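Cyp101j2 (Sphingobium yanoikuyae, PDB 5KYO) is a haem-containing cytochrome P450 monooxygenase that probably hydroxylates the monoterpene 1,8-cineole. Local coordinates at residues P192-Y206 against D216-P228. Residues are numbered along the deposited sequence; the frame is centred on the assembly and turned at random. Where two conformers were deposited one is given.
Sequences PVEDLPKLKHLADQY and DDVTKQFREYLRP
Helix 196-206 and the stretch of helix 215-235 at 216-228 run roughly antiparallel, their axes 9.6 Å apart at closest approach and 148° between directions, with Y206 and V218 nearest in register. F222 lies at the heart of the interface. L202 lays its CB over one face of the phenyl ring, 3.9 Å from the centroid in a CH-pi contact, while CD2 of the same leucine turns aside to Q221. The F222 ring also directs its edge toward the face of Y206 in an offset edge-to-face pair, centroids 5.7 Å apart and planes at 67°. With CG anti to the backbone N (chi1 -175°), the Y206 ring extends across helix 216-228, where T219 OG1 meets its edge in plane, 3.3 Å from CE1. By position in the cytochrome P450 fold, these are probably the F and G helices, the pair that roofs the distal side of the haem; the Y206 side chain lies about 11 Å from the cofactor. Outside the pair, I265 of helix 257-270 touches F222, and the rings of Y118 and Y206 meet edge-to-face. Near P192, Y225 OH donates a hydrogen bond to D195 OD2 (2.6 Å), entering on the anti side and somewhat out of the carboxylate plane. L199 CD2 packs 3.8 Å from Y225 CE2, and K198 bends at its last torsion to set NZ 3.4 Å from CD1 of that ring. A leucine in place of Y225 would probably leave D195 without its hydroxyl partner and open a gap beside L199 and the K198 chain.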
loop_
_atom_site.group_PDB
_atom_site.type_symbol
_atom_site.label_atom_id
_atom_site.label_comp_id
_atom_site.label_asym_id
_atom_site.label_seq_id
_atom_site.Cartn_x
_atom_site.Cartn_y
_atom_site.Cartn_z
ATOM N N PRO A 192 -19.197 3.769 15.196
ATOM C CA PRO A 192 -20.376 4.490 14.680
ATOM C C PRO A 192 -20.063 5.361 13.436
ATOM O O PRO A 192 -19.057 6.070 13.435
ATOM C CB PRO A 192 -20.806 5.357 15.865
ATOM C CG PRO A 192 -19.616 5.453 16.748
ATOM C CD PRO A 192 -18.806 4.206 16.550
ATOM N N VAL A 193 -20.919 5.319 12.416
ATOM C CA VAL A 193 -20.660 6.040 11.171
ATOM C C VAL A 193 -20.579 7.549 11.385
ATOM O O VAL A 193 -19.949 8.257 10.595
ATOM C CB VAL A 193 -21.733 5.731 10.077
ATOM C CG1 VAL A 193 -21.749 4.252 9.750
ATOM C CG2 VAL A 193 -23.117 6.192 10.507
ATOM N N GLU A 194 -21.174 8.048 12.470
ATOM C CA GLU A 194 -21.065 9.475 12.784
ATOM C C GLU A 194 -19.616 9.917 12.992
ATOM O O GLU A 194 -19.301 11.094 12.847
ATOM C CB GLU A 194 -21.889 9.831 14.034
ATOM C CG GLU A 194 -23.386 9.878 13.802
ATOM C CD GLU A 194 -24.008 8.503 13.787
ATOM O OE1 GLU A 194 -23.427 7.579 14.396
ATOM O OE2 GLU A 194 -25.081 8.349 13.167
ATOM N N ASP A 195 -18.736 8.977 13.326
ATOM C CA ASP A 195 -17.335 9.317 13.594
ATOM C C ASP A 195 -16.438 9.343 12.345
ATOM O O ASP A 195 -15.229 9.524 12.461
ATOM C CB ASP A 195 -16.722 8.338 14.597
ATOM C CG ASP A 195 -17.333 8.455 15.991
ATOM O OD1 ASP A 195 -17.952 9.497 16.285
ATOM O OD2 ASP A 195 -17.179 7.509 16.793
ATOM N N LEU A 196 -17.008 9.139 11.167
ATOM C CA LEU A 196 -16.186 9.110 9.952
ATOM C C LEU A 196 -15.323 10.366 9.734
ATOM O O LEU A 196 -14.140 10.229 9.448
ATOM C CB LEU A 196 -17.065 8.874 8.729
ATOM C CG LEU A 196 -16.364 8.938 7.363
ATOM C CD1 LEU A 196 -15.365 7.781 7.219
ATOM C CD2 LEU A 196 -17.454 8.865 6.356
ATOM N N PRO A 197 -15.901 11.585 9.840
ATOM C CA PRO A 197 -15.045 12.756 9.605
ATOM C C PRO A 197 -13.897 12.847 10.602
ATOM O O PRO A 197 -12.782 13.182 10.236
ATOM C CB PRO A 197 -16.002 13.943 9.793
ATOM C CG PRO A 197 -17.331 13.397 9.544
ATOM C CD PRO A 197 -17.306 11.986 10.047
ATOM N N LYS A 198 -14.182 12.546 11.865
ATOM C CA LYS A 198 -13.138 12.587 12.872
ATOM C C LYS A 198 -12.023 11.597 12.515
ATOM O O LYS A 198 -10.834 11.951 12.535
ATOM C CB LYS A 198 -13.723 12.285 14.258
ATOM C CG LYS A 198 -12.787 12.665 15.372
ATOM C CD LYS A 198 -13.372 12.341 16.724
ATOM C CE LYS A 198 -12.259 12.049 17.675
ATOM N NZ LYS A 198 -11.376 11.005 17.094
ATOM N N LEU A 199 -12.408 10.372 12.150
ATOM C CA LEU A 199 -11.424 9.345 11.819
ATOM C C LEU A 199 -10.674 9.635 10.519
ATOM O O LEU A 199 -9.492 9.362 10.428
ATOM C CB LEU A 199 -12.084 7.978 11.732
ATOM C CG LEU A 199 -12.401 7.382 13.098
ATOM C CD1 LEU A 199 -13.246 6.130 12.954
ATOM C CD2 LEU A 199 -11.099 7.090 13.849
ATOM N N LYS A 200 -11.373 10.141 9.513
ATOM C CA LYS A 200 -10.713 10.533 8.269
ATOM C C LYS A 200 -9.662 11.611 8.517
ATOM O O LYS A 200 -8.561 11.540 7.973
ATOM C CB LYS A 200 -11.725 11.034 7.240
ATOM C CG LYS A 200 -11.085 11.429 5.916
ATOM C CD LYS A 200 -12.074 12.129 5.001
ATOM C CE LYS A 200 -11.435 12.450 3.661
ATOM N NZ LYS A 200 -10.118 13.115 3.843
ATOM N N HIS A 201 -10.007 12.598 9.339
ATOM C CA HIS A 201 -9.105 13.692 9.677
ATOM C C HIS A 201 -7.855 13.191 10.393
ATOM O O HIS A 201 -6.747 13.605 10.056
ATOM C CB HIS A 201 -9.824 14.733 10.544
ATOM C CG HIS A 201 -8.945 15.851 11.006
ATOM N ND1 HIS A 201 -8.150 16.577 10.146
ATOM C CD2 HIS A 201 -8.737 16.369 12.238
ATOM C CE1 HIS A 201 -7.485 17.491 10.831
ATOM N NE2 HIS A 201 -7.825 17.386 12.102
ATOM N N LEU A 202 -8.027 12.297 11.366
ATOM C CA LEU A 202 -6.884 11.738 12.084
ATOM C C LEU A 202 -5.972 10.914 11.191
ATOM O O LEU A 202 -4.746 11.072 11.220
ATOM C CB LEU A 202 -7.361 10.875 13.256
ATOM C CG LEU A 202 -8.118 11.670 14.318
ATOM C CD1 LEU A 202 -8.618 10.709 15.346
ATOM C CD2 LEU A 202 -7.212 12.714 14.940
ATOM N N ALA A 203 -6.564 10.060 10.365
ATOM C CA ALA A 203 -5.762 9.248 9.453
ATOM C C ALA A 203 -5.007 10.114 8.418
ATOM O O ALA A 203 -3.872 9.806 8.060
ATOM C CB ALA A 203 -6.638 8.220 8.748
ATOM N N ASP A 204 -5.634 11.185 7.955
ATOM C CA ASP A 204 -4.994 12.084 6.990
ATOM C C ASP A 204 -3.806 12.795 7.639
ATOM O O ASP A 204 -2.706 12.819 7.096
ATOM C CB ASP A 204 -6.001 13.105 6.455
ATOM N N GLN A 205 -4.023 13.347 8.827
ATOM C CA GLN A 205 -2.958 14.074 9.511
ATOM C C GLN A 205 -1.879 13.152 10.063
ATOM O O GLN A 205 -0.769 13.594 10.365
ATOM C CB GLN A 205 -3.538 14.933 10.634
ATOM C CG GLN A 205 -4.455 16.038 10.122
ATOM C CD GLN A 205 -3.786 16.923 9.083
ATOM O OE1 GLN A 205 -4.407 17.310 8.086
ATOM N NE2 GLN A 205 -2.514 17.250 9.310
ATOM N N TYR A 206 -2.189 11.869 10.186
ATOM C CA TYR A 206 -1.195 10.925 10.684
ATOM C C TYR A 206 -0.245 10.571 9.559
ATOM O O TYR A 206 0.948 10.383 9.776
ATOM C CB TYR A 206 -1.852 9.656 11.238
ATOM C CG TYR A 206 -0.887 8.679 11.885
ATOM C CD1 TYR A 206 -0.569 8.781 13.237
ATOM C CD2 TYR A 206 -0.312 7.643 11.156
ATOM C CE1 TYR A 206 0.288 7.899 13.829
ATOM C CE2 TYR A 206 0.561 6.743 11.756
ATOM C CZ TYR A 206 0.853 6.885 13.103
ATOM O OH TYR A 206 1.707 6.019 13.745
ATOM N N ASP A 216 2.765 13.457 17.208
ATOM C CA ASP A 216 2.596 12.844 18.519
ATOM C C ASP A 216 1.235 13.209 19.110
ATOM O O ASP A 216 0.624 12.408 19.825
ATOM C CB ASP A 216 3.731 13.270 19.454
ATOM C CG ASP A 216 3.420 13.005 20.908
ATOM O OD1 ASP A 216 3.579 11.846 21.346
ATOM O OD2 ASP A 216 3.024 13.959 21.615
ATOM N N ASP A 217 0.749 14.408 18.789
ATOM C CA ASP A 217 -0.593 14.824 19.185
ATOM C C ASP A 217 -1.691 14.066 18.413
ATOM O O ASP A 217 -2.796 13.868 18.917
ATOM C CB ASP A 217 -0.759 16.331 18.987
ATOM N N VAL A 218 -1.390 13.642 17.191
ATOM C CA VAL A 218 -2.371 12.879 16.433
ATOM C C VAL A 218 -2.488 11.471 17.018
ATOM O O VAL A 218 -3.576 10.923 17.141
ATOM C CB VAL A 218 -2.012 12.803 14.946
ATOM C CG1 VAL A 218 -2.976 11.882 14.221
ATOM C CG2 VAL A 218 -2.028 14.205 14.327
ATOM N N THR A 219 -1.353 10.901 17.393
ATOM C CA THR A 219 -1.340 9.565 17.960
ATOM C C THR A 219 -2.087 9.544 19.279
ATOM O O THR A 219 -2.849 8.615 19.549
ATOM C CB THR A 219 0.082 9.071 18.156
ATOM O OG1 THR A 219 0.766 9.135 16.895
ATOM C CG2 THR A 219 0.071 7.635 18.655
ATOM N N LYS A 220 -1.886 10.588 20.082
ATOM C CA LYS A 220 -2.616 10.726 21.344
ATOM C C LYS A 220 -4.118 10.838 21.082
ATOM O O LYS A 220 -4.930 10.266 21.819
ATOM C CB LYS A 220 -2.132 11.944 22.135
ATOM C CG LYS A 220 -2.881 12.142 23.465
ATOM C CD LYS A 220 -2.461 13.423 24.165
ATOM C CE LYS A 220 -3.574 14.470 24.162
ATOM N NZ LYS A 220 -4.006 14.854 22.779
ATOM N N GLN A 221 -4.491 11.569 20.032
ATOM C CA GLN A 221 -5.907 11.708 19.672
ATOM C C GLN A 221 -6.500 10.367 19.209
ATOM O O GLN A 221 -7.664 10.053 19.523
ATOM C CB GLN A 221 -6.095 12.778 18.581
ATOM C CG GLN A 221 -5.970 14.222 19.077
ATOM C CD GLN A 221 -6.381 15.247 18.023
ATOM O OE1 GLN A 221 -7.290 15.012 17.230
ATOM N NE2 GLN A 221 -5.706 16.387 18.013
ATOM N N PHE A 222 -5.708 9.593 18.460
ATOM C CA PHE A 222 -6.082 8.226 18.103
ATOM C C PHE A 222 -6.371 7.380 19.348
ATOM O O PHE A 222 -7.390 6.691 19.421
ATOM C CB PHE A 222 -4.980 7.551 17.279
ATOM C CG PHE A 222 -5.196 7.614 15.784
ATOM C CD1 PHE A 222 -6.442 7.366 15.234
ATOM C CD2 PHE A 222 -4.142 7.904 14.938
ATOM C CE1 PHE A 222 -6.650 7.408 13.867
ATOM C CE2 PHE A 222 -4.350 7.959 13.560
ATOM C CZ PHE A 222 -5.599 7.717 13.033
ATOM N N ARG A 223 -5.469 7.422 20.321
ATOM C CA ARG A 223 -5.643 6.613 21.520
ATOM C C ARG A 223 -6.807 7.090 22.376
ATOM O O ARG A 223 -7.521 6.270 22.941
ATOM C CB ARG A 223 -4.366 6.596 22.345
ATOM C CG ARG A 223 -3.225 5.932 21.646
ATOM C CD ARG A 223 -2.044 5.847 22.567
ATOM N NE ARG A 223 -0.811 5.526 21.878
ATOM C CZ ARG A 223 -0.478 4.320 21.429
ATOM N NH1 ARG A 223 -1.309 3.294 21.589
ATOM N NH2 ARG A 223 0.691 4.149 20.810
ATOM N N GLU A 224 -7.001 8.404 22.467
ATOM C CA GLU A 224 -8.106 8.963 23.241
ATOM C C GLU A 224 -9.454 8.557 22.647
ATOM O O GLU A 224 -10.464 8.415 23.361
ATOM C CB GLU A 224 -7.978 10.486 23.306
ATOM C CG GLU A 224 -6.883 10.938 24.259
ATOM C CD GLU A 224 -6.653 12.435 24.217
ATOM O OE1 GLU A 224 -7.104 13.088 23.255
ATOM O OE2 GLU A 224 -6.024 12.957 25.153
ATOM N N TYR A 225 -9.464 8.347 21.340
ATOM C CA TYR A 225 -10.665 7.884 20.655
ATOM C C TYR A 225 -10.877 6.369 20.809
ATOM O O TYR A 225 -11.990 5.913 21.068
ATOM C CB TYR A 225 -10.606 8.261 19.162
ATOM C CG TYR A 225 -11.783 7.698 18.401
ATOM C CD1 TYR A 225 -12.997 8.364 18.369
ATOM C CD2 TYR A 225 -11.683 6.483 17.729
ATOM C CE1 TYR A 225 -14.090 7.826 17.697
ATOM C CE2 TYR A 225 -12.754 5.949 17.058
ATOM C CZ TYR A 225 -13.959 6.618 17.048
ATOM O OH TYR A 225 -15.028 6.082 16.357
ATOM N N LEU A 226 -9.794 5.601 20.684
ATOM C CA LEU A 226 -9.867 4.141 20.615
ATOM C C LEU A 226 -9.914 3.438 21.961
ATOM O O LEU A 226 -10.517 2.366 22.080
ATOM C CB LEU A 226 -8.675 3.585 19.838
ATOM C CG LEU A 226 -8.584 3.854 18.327
ATOM C CD1 LEU A 226 -7.248 3.350 17.824
ATOM C CD2 LEU A 226 -9.748 3.205 17.560
ATOM N N ARG A 227 -9.252 4.004 22.964
ATOM C CA ARG A 227 -9.176 3.320 24.242
ATOM C C ARG A 227 -10.555 3.107 24.895
ATOM O O ARG A 227 -10.803 2.027 25.422
ATOM C CB ARG A 227 -8.242 4.064 25.196
ATOM C CG ARG A 227 -7.875 3.203 26.400
ATOM C CD ARG A 227 -6.697 3.759 27.152
ATOM N NE ARG A 227 -5.471 3.692 26.360
ATOM C CZ ARG A 227 -4.366 4.361 26.654
ATOM N NH1 ARG A 227 -4.336 5.150 27.726
ATOM N NH2 ARG A 227 -3.294 4.241 25.880
ATOM N N PRO A 228 -11.456 4.117 24.873
ATOM C CA PRO A 228 -12.752 3.810 25.487
ATOM C C PRO A 228 -13.493 2.698 24.765
ATOM O O PRO A 228 -14.240 1.962 25.404
ATOM C CB PRO A 228 -13.530 5.127 25.375
ATOM C CG PRO A 228 -12.487 6.173 25.219
ATOM C CD PRO A 228 -11.383 5.525 24.448
#